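Long-range contact in oxaloacetate acetyl hydrolase (Cryphonectria parasitica, PDB 3M0J), which belongs to the phosphoenolpyruvate phosphomutase family of TIM-barrel enzymes and is seen here with 2,2-difluoro-3,3-dihydroxybutanedioic acid bound: residues A167-L172 against I181-A186. Sequence-based numbering, arbitrary orientation.
With OAF (2,2-difluoro-3,3-dihydroxybutanedioic acid), chain B.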
loop_
_atom_site.group_PDB
_atom_site.type_symbol
_atom_site.label_atom_id
_atom_site.label_comp_id
_atom_site.label_asym_id
_atom_site.label_seq_id
_atom_site.Cartn_x
_atom_site.Cartn_y
_atom_site.Cartn_z
ATOM N N ALA A 167 -9.370 -26.125 -4.365
ATOM C CA ALA A 167 -9.303 -26.587 -2.991
ATOM C C ALA A 167 -8.013 -27.353 -2.783
ATOM O O ALA A 167 -7.817 -28.424 -3.351
ATOM C CB ALA A 167 -10.508 -27.482 -2.667
ATOM N N ARG A 168 -7.133 -26.793 -1.966
ATOM C CA ARG A 168 -5.862 -27.422 -1.671
ATOM C C ARG A 168 -5.929 -28.080 -0.305
ATOM O O ARG A 168 -6.437 -27.490 0.645
ATOM C CB ARG A 168 -4.757 -26.368 -1.685
ATOM C CG ARG A 168 -3.447 -26.862 -1.077
ATOM C CD ARG A 168 -2.321 -25.832 -1.287
ATOM N NE ARG A 168 -1.235 -26.041 -0.325
ATOM C CZ ARG A 168 -0.044 -25.450 -0.414
ATOM N NH1 ARG A 168 0.243 -24.647 -1.448
ATOM N NH2 ARG A 168 0.867 -25.661 0.531
ATOM N N THR A 169 -5.407 -29.299 -0.209
ATOM C CA THR A 169 -5.229 -29.926 1.098
ATOM C C THR A 169 -3.771 -30.237 1.379
ATOM O O THR A 169 -3.072 -30.845 0.565
ATOM C CB THR A 169 -6.090 -31.200 1.309
ATOM O OG1 THR A 169 -5.847 -31.702 2.630
ATOM C CG2 THR A 169 -5.721 -32.277 0.296
ATOM N N ASP A 170 -3.335 -29.788 2.551
ATOM C CA ASP A 170 -1.999 -30.030 3.069
ATOM C C ASP A 170 -1.993 -31.179 4.069
ATOM O O ASP A 170 -1.050 -31.322 4.844
ATOM C CB ASP A 170 -1.522 -28.752 3.739
ATOM C CG ASP A 170 -1.017 -27.751 2.731
ATOM O OD1 ASP A 170 0.126 -27.924 2.285
ATOM O OD2 ASP A 170 -1.763 -26.832 2.351
ATOM N N ALA A 171 -3.048 -31.991 4.047
ATOM C CA ALA A 171 -3.259 -33.000 5.085
ATOM C C ALA A 171 -2.404 -34.253 4.940
ATOM O O ALA A 171 -2.316 -35.053 5.872
ATOM C CB ALA A 171 -4.732 -33.384 5.147
ATOM N N LEU A 172 -1.764 -34.432 3.790
ATOM C CA LEU A 172 -1.012 -35.664 3.561
ATOM C C LEU A 172 0.051 -35.851 4.639
ATOM O O LEU A 172 0.142 -36.915 5.259
ATOM C CB LEU A 172 -0.391 -35.684 2.162
ATOM C CG LEU A 172 0.342 -36.976 1.790
ATOM C CD1 LEU A 172 -0.599 -38.158 1.909
ATOM C CD2 LEU A 172 0.934 -36.894 0.391
ATOM N N ILE A 181 -8.097 -37.327 0.228
ATOM C CA ILE A 181 -9.116 -37.620 -0.767
ATOM C C ILE A 181 -10.499 -37.217 -0.249
ATOM O O ILE A 181 -11.281 -36.607 -0.968
ATOM C CB ILE A 181 -9.103 -39.120 -1.160
ATOM C CG1 ILE A 181 -7.799 -39.457 -1.887
ATOM C CG2 ILE A 181 -10.313 -39.472 -2.018
ATOM C CD1 ILE A 181 -7.471 -38.536 -3.049
ATOM N N GLU A 182 -10.791 -37.544 1.006
ATOM C CA GLU A 182 -12.078 -37.188 1.594
ATOM C C GLU A 182 -12.272 -35.685 1.706
ATOM O O GLU A 182 -13.375 -35.173 1.468
ATOM C CB GLU A 182 -12.252 -37.846 2.962
ATOM C CG GLU A 182 -12.025 -39.340 2.920
ATOM C CD GLU A 182 -13.009 -40.095 3.771
ATOM N N ARG A 183 -11.209 -34.975 2.067
ATOM C CA ARG A 183 -11.281 -33.517 2.134
ATOM C C ARG A 183 -11.568 -32.936 0.763
ATOM O O ARG A 183 -12.365 -32.016 0.631
ATOM C CB ARG A 183 -9.989 -32.918 2.710
ATOM C CG ARG A 183 -9.949 -32.938 4.226
ATOM C CD ARG A 183 -8.603 -32.513 4.814
ATOM N NE ARG A 183 -8.614 -32.816 6.238
ATOM C CZ ARG A 183 -8.384 -31.938 7.207
ATOM N NH1 ARG A 183 -8.065 -30.678 6.921
ATOM N NH2 ARG A 183 -8.464 -32.341 8.475
ATOM N N LEU A 184 -10.915 -33.479 -0.263
ATOM C CA LEU A 184 -11.110 -32.976 -1.627
ATOM C C LEU A 184 -12.505 -33.277 -2.158
ATOM O O LEU A 184 -13.139 -32.426 -2.794
ATOM C CB LEU A 184 -10.035 -33.530 -2.567
ATOM C CG LEU A 184 -8.621 -32.972 -2.354
ATOM C CD1 LEU A 184 -7.634 -33.762 -3.200
ATOM C CD2 LEU A 184 -8.530 -31.475 -2.654
ATOM N N ARG A 185 -13.018 -34.474 -1.864
ATOM C CA ARG A 185 -14.386 -34.805 -2.219
ATOM C C ARG A 185 -15.374 -33.882 -1.540
ATOM O O ARG A 185 -16.332 -33.442 -2.162
ATOM C CB ARG A 185 -14.719 -36.247 -1.833
ATOM C CG ARG A 185 -13.981 -37.254 -2.660
ATOM C CD ARG A 185 -14.462 -38.663 -2.405
ATOM N NE ARG A 185 -13.820 -39.567 -3.349
ATOM C CZ ARG A 185 -13.449 -40.804 -3.063
ATOM N NH1 ARG A 185 -13.663 -41.295 -1.846
ATOM N NH2 ARG A 185 -12.861 -41.544 -3.998
ATOM N N ALA A 186 -15.158 -33.625 -0.254
ATOM C CA ALA A 186 -16.024 -32.715 0.476
ATOM C C ALA A 186 -15.969 -31.323 -0.119
ATOM O O ALA A 186 -17.005 -30.680 -0.301
ATOM C CB ALA A 186 -15.647 -32.672 1.944
HETATM O O2 OAF B . 4.345 -21.212 -4.244
HETATM C C1 OAF B . 3.635 -21.393 -3.304
HETATM O O1 OAF B . 3.413 -20.374 -2.387
HETATM C C2 OAF B . 3.131 -22.796 -2.953
HETATM O O4 OAF B . 2.748 -23.482 -4.128
HETATM O O3 OAF B . 2.003 -22.695 -2.128
HETATM C C3 OAF B . 4.306 -23.505 -2.233
HETATM F F1 OAF B . 5.215 -23.938 -3.161
HETATM F F2 OAF B . 4.950 -22.682 -1.354
HETATM C C4 OAF B . 3.763 -24.675 -1.427
HETATM O O5 OAF B . 3.449 -24.526 -0.286
HETATM O O6 OAF B . 3.792 -25.932 -2.028
#
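The methyl of Ala171 lies over one face of the Arg183 guanidinium, with CB of Ala171 4.1 Å from NE of Arg183 and slightly closer to its CD. Round the edge of that group, Glu179 forms a salt bridge with NE, while Asp124 and the carbonyl of Val140 take NH1, so the group's rotation is probably fixed from outside the two segments. The second guanidinium belongs to Arg168, which leaves the backbone on the side away from the helix and has its partners at the guanidinium edge. Asp170 is gripped side-on, NE of Arg168 reaching OD2 at 2.8 Å and NH2 reaching the syn lone pair of OD1. The adjoining NH1/NH2 edge meets 2,2-difluoro-3,3-dihydroxybutanedioic acid: NH1 of Arg168 donates to its O3 at 2.7 Å and NH2 to its O5 at 2.9 Å. An extended chain, starting with CG anti to the backbone N (chi1 167°), carries the guanidinium to the ligand.

Against the helix, the strand presents Thr169, whose side chain meets that of Arg183 at about a right angle, OG1 of Thr169 lying 3.6 Å from CD of Arg183. The same OG1 accepts from the backbone N of Ala171 in an ST turn and is also hydrogen-bonded to OD2 of Asp124, so this buried hydroxyl is satisfied without any hydrogen bond across the contact. One helix position on, Leu184 meets Thr169 obliquely: its CG is 4.0 Å from CG2 of Thr169, and its CD2 approaches the carbonyl O of Ala167 at 3.2 Å.

Strand 164-169 leads through the short helix 172-175 into helix 177-189, which runs back along it as in a TIM barrel, the short segments lying at 164° with axes 8.6 Å apart. Strands 119-122 and 194-197 flank the strand; helix 142-158 packs on Ala167, and helix 203-213 on Leu184.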